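Globin III, extracellular (Lumbricus terrestris, PDB 1X9F) probably carries oxygen as a haem-binding globin subunit of the earthworm's extracellular haemoglobin (erythrocruorin), here holding carbon monoxide in its haem pocket. Local coordinates at residues C[17-22]-C[73-78]; C[79-84]-C[93-98]; C[114-119]-C[142-147]. All blocks are in the same frame, centred on the assembly; numbering follows the deposited sequence.

Interaction 1 (C[17-22]-C[73-78]); sequences KQWDIL and RILNGL. With HEM (protoporphyrin IX containing Fe), chain R; CMO (carbon monoxide), chain S.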
# COMPACT_ATOMS: atom_id res chain seq x y z
N LYS C 17 -3.18 -20.69 -15.55
CA LYS C 17 -2.69 -19.97 -14.38
C LYS C 17 -3.54 -20.34 -13.17
O LYS C 17 -3.00 -20.61 -12.09
CB LYS C 17 -2.75 -18.47 -14.64
CG LYS C 17 -2.19 -17.62 -13.52
CD LYS C 17 -2.52 -16.14 -13.71
CE LYS C 17 -1.63 -15.49 -14.77
NZ LYS C 17 -2.00 -14.06 -14.98
N GLN C 18 -4.85 -20.37 -13.35
CA GLN C 18 -5.76 -20.66 -12.25
C GLN C 18 -5.68 -22.11 -11.78
O GLN C 18 -5.69 -22.37 -10.58
CB GLN C 18 -7.19 -20.27 -12.60
CG GLN C 18 -7.39 -18.76 -12.55
CD GLN C 18 -8.76 -18.31 -13.03
OE1 GLN C 18 -9.08 -17.12 -12.94
NE2 GLN C 18 -9.56 -19.22 -13.55
N TRP C 19 -5.59 -23.03 -12.72
CA TRP C 19 -5.45 -24.45 -12.43
C TRP C 19 -4.16 -24.74 -11.67
O TRP C 19 -4.15 -25.53 -10.72
CB TRP C 19 -5.45 -25.20 -13.75
CG TRP C 19 -5.25 -26.67 -13.70
CD1 TRP C 19 -4.16 -27.35 -14.13
CD2 TRP C 19 -6.20 -27.66 -13.27
NE1 TRP C 19 -4.35 -28.71 -13.99
CE2 TRP C 19 -5.60 -28.93 -13.47
CE3 TRP C 19 -7.49 -27.61 -12.73
CZ2 TRP C 19 -6.24 -30.12 -13.13
CZ3 TRP C 19 -8.13 -28.80 -12.41
CH2 TRP C 19 -7.50 -30.04 -12.61
N ASP C 20 -3.09 -24.08 -12.09
CA ASP C 20 -1.76 -24.27 -11.53
C ASP C 20 -1.69 -24.02 -10.03
O ASP C 20 -0.91 -24.67 -9.32
CB ASP C 20 -0.79 -23.33 -12.21
CG ASP C 20 0.40 -24.05 -12.75
OD1 ASP C 20 1.47 -24.00 -12.10
OD2 ASP C 20 0.36 -24.74 -13.79
N ILE C 21 -2.49 -23.07 -9.56
CA ILE C 21 -2.65 -22.82 -8.14
C ILE C 21 -2.91 -24.11 -7.33
O ILE C 21 -2.34 -24.28 -6.25
CB ILE C 21 -3.72 -21.71 -7.90
CG1 ILE C 21 -3.07 -20.33 -8.02
CG2 ILE C 21 -4.39 -21.86 -6.53
CD1 ILE C 21 -4.02 -19.20 -8.51
N LEU C 22 -3.71 -25.03 -7.86
CA LEU C 22 -3.98 -26.28 -7.13
C LEU C 22 -2.74 -27.09 -6.76
O LEU C 22 -2.77 -27.84 -5.78
CB LEU C 22 -4.93 -27.20 -7.91
CG LEU C 22 -6.40 -26.87 -7.64
CD1 LEU C 22 -7.28 -27.82 -8.41
CD2 LEU C 22 -6.73 -26.93 -6.15
N ARG C 73 -5.82 -40.95 -12.62
CA ARG C 73 -5.75 -41.13 -14.06
C ARG C 73 -6.59 -40.09 -14.81
O ARG C 73 -6.08 -39.44 -15.72
CB ARG C 73 -6.16 -42.56 -14.43
CG ARG C 73 -5.17 -43.24 -15.36
CD ARG C 73 -4.81 -44.66 -14.94
NE ARG C 73 -6.00 -45.46 -14.69
CZ ARG C 73 -6.11 -46.40 -13.76
NH1 ARG C 73 -5.08 -46.69 -12.96
NH2 ARG C 73 -7.26 -47.05 -13.62
N ILE C 74 -7.86 -39.93 -14.42
CA ILE C 74 -8.72 -38.92 -15.04
C ILE C 74 -8.23 -37.50 -14.77
O ILE C 74 -8.29 -36.63 -15.65
CB ILE C 74 -10.19 -39.01 -14.56
CG1 ILE C 74 -10.97 -37.82 -15.12
CG2 ILE C 74 -10.26 -39.05 -13.03
CD1 ILE C 74 -12.43 -37.67 -14.62
N LEU C 75 -7.76 -37.27 -13.55
CA LEU C 75 -7.30 -35.95 -13.15
C LEU C 75 -6.05 -35.57 -13.93
O LEU C 75 -5.87 -34.41 -14.28
CB LEU C 75 -7.01 -35.90 -11.65
CG LEU C 75 -7.71 -34.80 -10.85
CD1 LEU C 75 -7.38 -33.40 -11.37
CD2 LEU C 75 -9.22 -35.02 -10.83
N ASN C 76 -5.19 -36.55 -14.20
CA ASN C 76 -4.03 -36.31 -15.03
C ASN C 76 -4.39 -36.15 -16.50
O ASN C 76 -3.69 -35.46 -17.24
CB ASN C 76 -2.94 -37.36 -14.82
CG ASN C 76 -1.99 -36.99 -13.70
OD1 ASN C 76 -2.31 -36.16 -12.84
ND2 ASN C 76 -0.80 -37.58 -13.71
N GLY C 77 -5.50 -36.77 -16.89
CA GLY C 77 -6.03 -36.60 -18.24
C GLY C 77 -6.47 -35.17 -18.45
O GLY C 77 -6.19 -34.57 -19.48
N LEU C 78 -7.16 -34.63 -17.44
CA LEU C 78 -7.63 -33.24 -17.48
C LEU C 78 -6.45 -32.28 -17.34
O LEU C 78 -6.41 -31.23 -18.00
CB LEU C 78 -8.68 -32.99 -16.38
CG LEU C 78 -9.24 -31.57 -16.22
CD1 LEU C 78 -9.94 -31.09 -17.49
CD2 LEU C 78 -10.19 -31.49 -15.03
CHA HEM R . -11.11 -44.00 -18.23
CHB HEM R . -9.88 -39.29 -18.79
CHC HEM R . -14.54 -37.94 -18.31
CHD HEM R . -15.81 -42.68 -18.12
C1A HEM R . -10.31 -42.77 -18.38
C2A HEM R . -8.92 -42.82 -18.43
C3A HEM R . -8.50 -41.43 -18.60
C4A HEM R . -9.80 -40.74 -18.61
CMA HEM R . -7.11 -40.84 -18.72
CAA HEM R . -8.03 -44.03 -18.33
CBA HEM R . -7.58 -44.46 -19.72
CGA HEM R . -6.66 -45.64 -19.55
O1A HEM R . -5.47 -45.43 -19.27
O2A HEM R . -7.14 -46.78 -19.71
C1B HEM R . -11.09 -38.48 -18.70
C2B HEM R . -11.02 -37.09 -18.74
C3B HEM R . -12.33 -36.78 -18.58
C4B HEM R . -13.09 -37.92 -18.49
CMB HEM R . -9.82 -36.18 -18.90
CAB HEM R . -12.78 -35.52 -18.60
CBB HEM R . -12.87 -34.16 -18.59
C1C HEM R . -15.33 -39.18 -18.20
C2C HEM R . -16.70 -39.16 -18.03
C3C HEM R . -17.02 -40.49 -18.00
C4C HEM R . -15.86 -41.21 -18.10
CMC HEM R . -17.63 -37.97 -17.95
CAC HEM R . -18.38 -41.04 -17.79
CBC HEM R . -19.20 -41.71 -18.70
C1D HEM R . -14.60 -43.52 -18.13
C2D HEM R . -14.66 -44.90 -18.00
C3D HEM R . -13.35 -45.32 -18.04
C4D HEM R . -12.58 -44.07 -18.18
CMD HEM R . -15.91 -45.75 -17.87
CAD HEM R . -12.82 -46.73 -17.94
CBD HEM R . -12.67 -47.05 -16.46
CGD HEM R . -12.03 -48.41 -16.38
O1D HEM R . -12.75 -49.42 -16.35
O2D HEM R . -10.78 -48.45 -16.36
NA HEM R . -10.88 -41.54 -18.51
NB HEM R . -12.32 -39.04 -18.54
NC HEM R . -14.78 -40.43 -18.26
ND HEM R . -13.36 -42.96 -18.24
FE HEM R . -12.84 -41.00 -18.42
C CMO S . -12.69 -41.00 -16.09
O CMO S . -13.05 -40.73 -14.96
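Trp19, which meets Leu75 and Leu78 across this contact, donates its indole N-H, from NE1, to Asp79 OD2 in a hydrogen bond. The buried N-H is thereby satisfied, and the bond holds the indole in one rotation. With CG anti to the backbone N (chi1 177°), the ring is carried out from its own helix, six-membered end foremost. Its far corner does the touching: Trp19 CH2 lies 3.6 Å from Leu75 CD1, and this methyl sits at the ring edge, close to the ring plane. Leu78 CD2 comes in beside it, 3.9 Å from the same Trp19 CH2, at a slant to the ring. These apolar contacts join helix 9-20 to helix 65-83, the A and E helices of the globin fold. Trp23 packs edge-to-face against Trp19 and also meets Leu75.

Turned the other way, helix 65-83 covers the haem and its bound gas. Ile74 CB stands 3.4 Å from the oxygen of the carbon monoxide, while Ile74 CG1 comes within 3.6 Å of haem atom C1B. The backbone runs close as well, Leu78 N lying 3.4 Å from the haem methyl CMB, with Gly77 alongside the same methyl. Farther along the haem, Arg73 bends outward, and its NH1 forms a salt bridge with Glu88 of the Globin II chain.

Interaction 2 (C[79-84]-C[93-98]); sequences DLAINL and AALDHL. With HEM (protoporphyrin IX containing Fe), chain O; PO4 (phosphate ion), chain Q.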
# COMPACT_ATOMS: atom_id res chain seq x y z
N ASP C 79 -5.47 -32.66 -16.52
CA ASP C 79 -4.21 -31.92 -16.39
C ASP C 79 -3.44 -31.84 -17.70
O ASP C 79 -2.89 -30.79 -18.05
CB ASP C 79 -3.31 -32.55 -15.32
CG ASP C 79 -2.11 -31.69 -14.99
OD1 ASP C 79 -0.96 -32.17 -15.12
OD2 ASP C 79 -2.23 -30.51 -14.60
N LEU C 80 -3.40 -32.96 -18.42
CA LEU C 80 -2.78 -33.06 -19.73
C LEU C 80 -3.41 -32.09 -20.73
O LEU C 80 -2.70 -31.31 -21.37
CB LEU C 80 -2.88 -34.49 -20.24
CG LEU C 80 -2.45 -34.73 -21.68
CD1 LEU C 80 -0.95 -34.64 -21.79
CD2 LEU C 80 -2.92 -36.08 -22.16
N ALA C 81 -4.73 -32.14 -20.85
CA ALA C 81 -5.44 -31.23 -21.75
C ALA C 81 -5.12 -29.77 -21.44
O ALA C 81 -4.69 -29.02 -22.32
CB ALA C 81 -6.95 -31.49 -21.67
N ILE C 82 -5.31 -29.37 -20.18
CA ILE C 82 -5.04 -28.00 -19.76
C ILE C 82 -3.59 -27.60 -20.04
O ILE C 82 -3.33 -26.50 -20.52
CB ILE C 82 -5.39 -27.80 -18.26
CG1 ILE C 82 -6.90 -27.95 -18.04
CG2 ILE C 82 -4.86 -26.43 -17.75
CD1 ILE C 82 -7.32 -27.88 -16.58
N ASN C 83 -2.65 -28.50 -19.76
CA ASN C 83 -1.25 -28.19 -20.01
C ASN C 83 -0.89 -28.17 -21.48
O ASN C 83 0.20 -27.73 -21.84
CB ASN C 83 -0.30 -29.08 -19.21
CG ASN C 83 -0.04 -28.54 -17.82
OD1 ASN C 83 0.91 -27.78 -17.61
ND2 ASN C 83 -0.89 -28.90 -16.86
N LEU C 84 -1.81 -28.63 -22.33
CA LEU C 84 -1.59 -28.57 -23.77
C LEU C 84 -2.43 -27.49 -24.46
O LEU C 84 -2.43 -27.39 -25.69
CB LEU C 84 -1.79 -29.95 -24.43
CG LEU C 84 -0.67 -30.98 -24.20
CD1 LEU C 84 -1.03 -32.32 -24.82
CD2 LEU C 84 0.69 -30.50 -24.71
N ALA C 93 -4.39 -34.19 -30.66
CA ALA C 93 -3.88 -35.55 -30.64
C ALA C 93 -4.22 -36.20 -29.30
O ALA C 93 -4.64 -37.36 -29.26
CB ALA C 93 -2.38 -35.55 -30.86
N ALA C 94 -4.04 -35.45 -28.22
CA ALA C 94 -4.29 -35.95 -26.87
C ALA C 94 -5.77 -36.20 -26.62
O ALA C 94 -6.14 -37.24 -26.06
CB ALA C 94 -3.72 -34.98 -25.83
N LEU C 95 -6.61 -35.26 -27.03
CA LEU C 95 -8.05 -35.38 -26.82
C LEU C 95 -8.64 -36.47 -27.71
O LEU C 95 -9.59 -37.15 -27.31
CB LEU C 95 -8.77 -34.04 -27.04
CG LEU C 95 -8.37 -32.91 -26.08
CD1 LEU C 95 -9.18 -31.64 -26.38
CD2 LEU C 95 -8.54 -33.30 -24.61
N ASP C 96 -8.06 -36.64 -28.89
CA ASP C 96 -8.48 -37.71 -29.80
C ASP C 96 -8.16 -39.08 -29.21
O ASP C 96 -9.00 -39.98 -29.25
CB ASP C 96 -7.82 -37.53 -31.17
CG ASP C 96 -8.44 -38.40 -32.23
OD1 ASP C 96 -9.65 -38.24 -32.52
OD2 ASP C 96 -7.79 -39.28 -32.83
N HIS C 97 -6.95 -39.24 -28.67
CA HIS C 97 -6.57 -40.44 -27.94
C HIS C 97 -7.54 -40.74 -26.79
O HIS C 97 -8.04 -41.87 -26.68
CB HIS C 97 -5.14 -40.29 -27.41
CG HIS C 97 -4.59 -41.53 -26.78
ND1 HIS C 97 -4.04 -42.56 -27.52
CD2 HIS C 97 -4.48 -41.90 -25.48
CE1 HIS C 97 -3.62 -43.51 -26.70
NE2 HIS C 97 -3.88 -43.13 -25.46
N LEU C 98 -7.82 -39.74 -25.96
CA LEU C 98 -8.85 -39.89 -24.93
C LEU C 98 -10.20 -40.27 -25.54
O LEU C 98 -10.91 -41.12 -25.00
CB LEU C 98 -8.97 -38.61 -24.08
CG LEU C 98 -7.81 -38.30 -23.12
CD1 LEU C 98 -7.82 -36.83 -22.70
CD2 LEU C 98 -7.84 -39.20 -21.90
CHA HEM O . 2.31 -46.24 -23.95
CHB HEM O . 3.88 -45.26 -19.43
CHC HEM O . 8.28 -47.09 -20.52
CHD HEM O . 6.63 -48.31 -24.98
C1A HEM O . 2.38 -45.71 -22.58
C2A HEM O . 1.29 -45.04 -22.03
C3A HEM O . 1.71 -44.71 -20.67
C4A HEM O . 3.06 -45.31 -20.63
CMA HEM O . 0.95 -43.97 -19.60
CAA HEM O . -0.01 -44.66 -22.70
CBA HEM O . -1.12 -45.67 -22.49
CGA HEM O . -2.28 -45.17 -23.31
O1A HEM O . -2.98 -44.23 -22.87
O2A HEM O . -2.50 -45.72 -24.41
C1B HEM O . 5.27 -45.69 -19.34
C2B HEM O . 6.00 -45.46 -18.19
C3B HEM O . 7.20 -45.99 -18.52
C4B HEM O . 7.16 -46.48 -19.81
CMB HEM O . 5.57 -44.80 -16.90
CAB HEM O . 8.20 -45.95 -17.64
CBB HEM O . 9.11 -45.88 -16.69
C1C HEM O . 8.21 -47.56 -21.91
C2C HEM O . 9.35 -48.06 -22.52
C3C HEM O . 8.89 -48.40 -23.77
C4C HEM O . 7.53 -48.08 -23.82
CMC HEM O . 10.72 -48.19 -21.91
CAC HEM O . 9.73 -49.01 -24.84
CBC HEM O . 10.83 -48.36 -25.24
C1D HEM O . 5.23 -47.84 -25.09
C2D HEM O . 4.52 -47.96 -26.29
C3D HEM O . 3.30 -47.39 -26.04
C4D HEM O . 3.40 -46.95 -24.64
CMD HEM O . 5.00 -48.60 -27.57
CAD HEM O . 2.12 -47.26 -26.98
CBD HEM O . 2.35 -46.18 -28.02
CGD HEM O . 1.10 -46.10 -28.85
O1D HEM O . 0.03 -45.76 -28.31
O2D HEM O . 1.18 -46.39 -30.06
NA HEM O . 3.46 -45.94 -21.76
NB HEM O . 5.94 -46.31 -20.35
NC HEM O . 7.07 -47.57 -22.65
ND HEM O . 4.59 -47.22 -24.07
FE HEM O . 5.24 -46.83 -22.19
P PO4 Q . -4.97 -42.56 -30.78
O1 PO4 Q . -5.03 -43.09 -32.21
O2 PO4 Q . -3.60 -42.83 -30.18
O3 PO4 Q . -6.02 -43.27 -29.94
O4 PO4 Q . -5.25 -41.07 -30.82
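Two different first torsions bring Leu80 and Leu84 to the same methyl: CG of Leu80 is swung anti to its backbone N (chi1 172°), whereas that of Leu84 stands anti to its carbonyl carbon (chi1 -74°). Leu80 CD2 and Leu84 CD1 both end 3.9 Å from Ala94 CB. This is the packing of the E and F helices of the globin fold, 65-83 against 88-103, close to the turn that joins them. Alanine and leucine exchange roles in the other pair, where Leu95 CD2 lies 3.8 Å from Ala81 CB. The small alanines let the backbones come near, Ala81 CA and Leu95 CA being 7.1 Å apart.

His97, on the same helix as Ala94, faces a second haem, also bound by Arg50 of the Globin II chain. His97 ND1 donates to O2 of a phosphate ion, probably from the crystallisation liquor, over 2.7 Å and almost straight at 169°, and His97 NE2 donates to the haem propionate oxygen O1A at 3.0 Å. The acceptors lie at the ring's edge, in its plane, and two anions so placed would favour a positively charged imidazole. With a phenylalanine in its place, the propionate and the phosphate would probably each lose an N-H partner, weakening the link between this chain and the second haem.

On the other helix, Asp79 OD1 forms a salt bridge with Arg26 of Globin II. Asn83 ND2 donates to Asp79 O at 3.0 Å, from the face of that carbonyl opposite the one used by Asn83 N.

Interaction 3 (C[114-119]-C[142-147]); sequences KKFGEI and GILTKI. With HEM (protoporphyrin IX containing Fe), chain R.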
# COMPACT_ATOMS: atom_id res chain seq x y z
N LYS C 114 -21.77 -34.06 -20.52
CA LYS C 114 -22.43 -32.78 -20.30
C LYS C 114 -22.67 -32.55 -18.82
O LYS C 114 -22.56 -31.42 -18.34
CB LYS C 114 -23.75 -32.70 -21.06
CG LYS C 114 -24.49 -31.39 -20.84
CD LYS C 114 -25.72 -31.31 -21.71
CE LYS C 114 -26.47 -30.03 -21.46
NZ LYS C 114 -27.66 -29.93 -22.40
N LYS C 115 -22.98 -33.62 -18.10
CA LYS C 115 -23.17 -33.56 -16.67
C LYS C 115 -21.85 -33.30 -15.97
O LYS C 115 -21.77 -32.46 -15.08
CB LYS C 115 -23.78 -34.87 -16.18
CG LYS C 115 -25.03 -34.69 -15.35
CD LYS C 115 -24.80 -33.73 -14.20
CE LYS C 115 -26.11 -33.38 -13.52
NZ LYS C 115 -27.09 -32.76 -14.47
N PHE C 116 -20.82 -34.04 -16.37
CA PHE C 116 -19.49 -33.87 -15.82
C PHE C 116 -19.04 -32.41 -15.90
O PHE C 116 -18.56 -31.85 -14.91
CB PHE C 116 -18.49 -34.79 -16.51
CG PHE C 116 -17.18 -34.91 -15.79
CD1 PHE C 116 -16.02 -34.38 -16.34
CD2 PHE C 116 -17.11 -35.54 -14.55
CE1 PHE C 116 -14.80 -34.49 -15.68
CE2 PHE C 116 -15.90 -35.64 -13.87
CZ PHE C 116 -14.74 -35.11 -14.43
N GLY C 117 -19.24 -31.79 -17.06
CA GLY C 117 -18.98 -30.36 -17.25
C GLY C 117 -19.66 -29.47 -16.23
O GLY C 117 -19.05 -28.52 -15.73
N GLU C 118 -20.92 -29.76 -15.92
CA GLU C 118 -21.66 -29.01 -14.91
C GLU C 118 -21.06 -29.24 -13.53
O GLU C 118 -20.84 -28.28 -12.79
CB GLU C 118 -23.13 -29.40 -14.88
CG GLU C 118 -23.87 -29.19 -16.19
CD GLU C 118 -25.16 -30.00 -16.26
OE1 GLU C 118 -25.81 -29.96 -17.32
OE2 GLU C 118 -25.51 -30.67 -15.27
N ILE C 119 -20.81 -30.50 -13.19
CA ILE C 119 -20.20 -30.83 -11.90
C ILE C 119 -18.83 -30.16 -11.76
O ILE C 119 -18.49 -29.64 -10.69
CB ILE C 119 -20.12 -32.37 -11.71
CG1 ILE C 119 -21.52 -32.97 -11.62
CG2 ILE C 119 -19.32 -32.72 -10.44
CD1 ILE C 119 -21.57 -34.48 -11.77
N GLY C 142 -14.75 -27.20 -25.04
CA GLY C 142 -13.95 -27.70 -26.15
C GLY C 142 -13.34 -29.06 -25.84
O GLY C 142 -13.34 -29.95 -26.70
N ILE C 143 -12.84 -29.22 -24.62
CA ILE C 143 -12.17 -30.45 -24.20
C ILE C 143 -13.16 -31.63 -24.08
O ILE C 143 -12.96 -32.68 -24.69
CB ILE C 143 -11.42 -30.23 -22.85
CG1 ILE C 143 -10.25 -29.25 -23.05
CG2 ILE C 143 -10.92 -31.56 -22.27
CD1 ILE C 143 -9.65 -28.71 -21.76
N LEU C 144 -14.21 -31.42 -23.28
CA LEU C 144 -15.30 -32.38 -23.09
C LEU C 144 -15.97 -32.80 -24.39
O LEU C 144 -16.32 -33.97 -24.55
CB LEU C 144 -16.36 -31.79 -22.15
CG LEU C 144 -15.86 -31.58 -20.72
CD1 LEU C 144 -16.87 -30.76 -19.94
CD2 LEU C 144 -15.60 -32.91 -20.01
N THR C 145 -16.16 -31.86 -25.31
CA THR C 145 -16.73 -32.17 -26.61
C THR C 145 -15.81 -33.07 -27.43
O THR C 145 -16.28 -34.00 -28.08
CB THR C 145 -17.05 -30.88 -27.39
OG1 THR C 145 -18.05 -30.13 -26.68
CG2 THR C 145 -17.74 -31.20 -28.72
N LYS C 146 -14.51 -32.81 -27.38
CA LYS C 146 -13.55 -33.59 -28.16
C LYS C 146 -13.42 -35.03 -27.64
O LYS C 146 -13.41 -35.98 -28.43
CB LYS C 146 -12.19 -32.90 -28.19
CG LYS C 146 -11.62 -32.61 -29.58
CD LYS C 146 -12.25 -31.36 -30.23
CE LYS C 146 -11.68 -30.04 -29.66
NZ LYS C 146 -10.32 -29.69 -30.15
N ILE C 147 -13.34 -35.20 -26.32
CA ILE C 147 -13.28 -36.53 -25.72
C ILE C 147 -14.56 -37.33 -25.99
O ILE C 147 -14.50 -38.55 -26.18
CB ILE C 147 -13.00 -36.44 -24.20
CG1 ILE C 147 -11.69 -35.69 -23.95
CG2 ILE C 147 -12.92 -37.83 -23.57
CD1 ILE C 147 -11.48 -35.24 -22.51
CHA HEM R . -11.11 -44.00 -18.23
CHB HEM R . -9.88 -39.29 -18.79
CHC HEM R . -14.54 -37.94 -18.31
CHD HEM R . -15.81 -42.68 -18.12
C1A HEM R . -10.31 -42.77 -18.38
C2A HEM R . -8.92 -42.82 -18.43
C3A HEM R . -8.50 -41.43 -18.60
C4A HEM R . -9.80 -40.74 -18.61
CMA HEM R . -7.11 -40.84 -18.72
CAA HEM R . -8.03 -44.03 -18.33
CBA HEM R . -7.58 -44.46 -19.72
CGA HEM R . -6.66 -45.64 -19.55
O1A HEM R . -5.47 -45.43 -19.27
O2A HEM R . -7.14 -46.78 -19.71
C1B HEM R . -11.09 -38.48 -18.70
C2B HEM R . -11.02 -37.09 -18.74
C3B HEM R . -12.33 -36.78 -18.58
C4B HEM R . -13.09 -37.92 -18.49
CMB HEM R . -9.82 -36.18 -18.90
CAB HEM R . -12.78 -35.52 -18.60
CBB HEM R . -12.87 -34.16 -18.59
C1C HEM R . -15.33 -39.18 -18.20
C2C HEM R . -16.70 -39.16 -18.03
C3C HEM R . -17.02 -40.49 -18.00
C4C HEM R . -15.86 -41.21 -18.10
CMC HEM R . -17.63 -37.97 -17.95
CAC HEM R . -18.38 -41.04 -17.79
CBC HEM R . -19.20 -41.71 -18.70
C1D HEM R . -14.60 -43.52 -18.13
C2D HEM R . -14.66 -44.90 -18.00
C3D HEM R . -13.35 -45.32 -18.04
C4D HEM R . -12.58 -44.07 -18.18
CMD HEM R . -15.91 -45.75 -17.87
CAD HEM R . -12.82 -46.73 -17.94
CBD HEM R . -12.67 -47.05 -16.46
CGD HEM R . -12.03 -48.41 -16.38
O1D HEM R . -12.75 -49.42 -16.35
O2D HEM R . -10.78 -48.45 -16.36
NA HEM R . -10.88 -41.54 -18.51
NB HEM R . -12.32 -39.04 -18.54
NC HEM R . -14.78 -40.43 -18.26
ND HEM R . -13.36 -42.96 -18.24
FE HEM R . -12.84 -41.00 -18.42
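An apolar helix-to-helix contact beside the vinyl-bearing side of the haem, inside the pocket, joins 114-119 to 142-147, on what are the G and H helices of the globin fold. Leu144 carries it, its two methyls doing separate jobs. Leu144 CD1 rests on the backbone of Gly117, 3.4 Å from Gly117 CA, where a CB would point toward the leucine. Leu144 CD2 meets Phe116 at the ring edge and in the ring plane, 4.0 Å from Phe116 CD1. The same Leu144 methyl touches the haem vinyl carbon CBB, so the leucine bridges protein and cofactor. With CG of Phe116 anti to its backbone N (chi1 -166°), the ring is laid beside the haem: Phe116 CE1 is 3.5 Å from haem CBB, and the meso carbon CHC lies over one face, offset toward the rim. On the outer side of the helix, Glu118 OE2 receives Lys115 NZ on its syn lone pair, in a salt bridge of 2.7 Å. Helix 28-46 meets Phe116 through Leu39, while Ile143 and Ile147 pack on Leu95 of helix 88-103.

The three contacts follow one another along the chain, each closing before the next opens. Interactions 1 and 2 share helix 65-83 and have centres about 11 Å apart; Ile82 of the second packs on the indole of Trp19 in the first. Interaction 3 lies about 15 Å from interaction 1, centre to centre, across the chain's centre, yet Ile74 CD1 and Phe116 CZ are 3.4 Å apart, and both contacts touch the same haem. Interactions 2 and 3, with centres about 13 Å apart, interlock where Ile147 meets Leu98. Together they tie five helices into the all-helical globin fold around its haem, while interaction 2 also reaches a second haem at the Globin II interface.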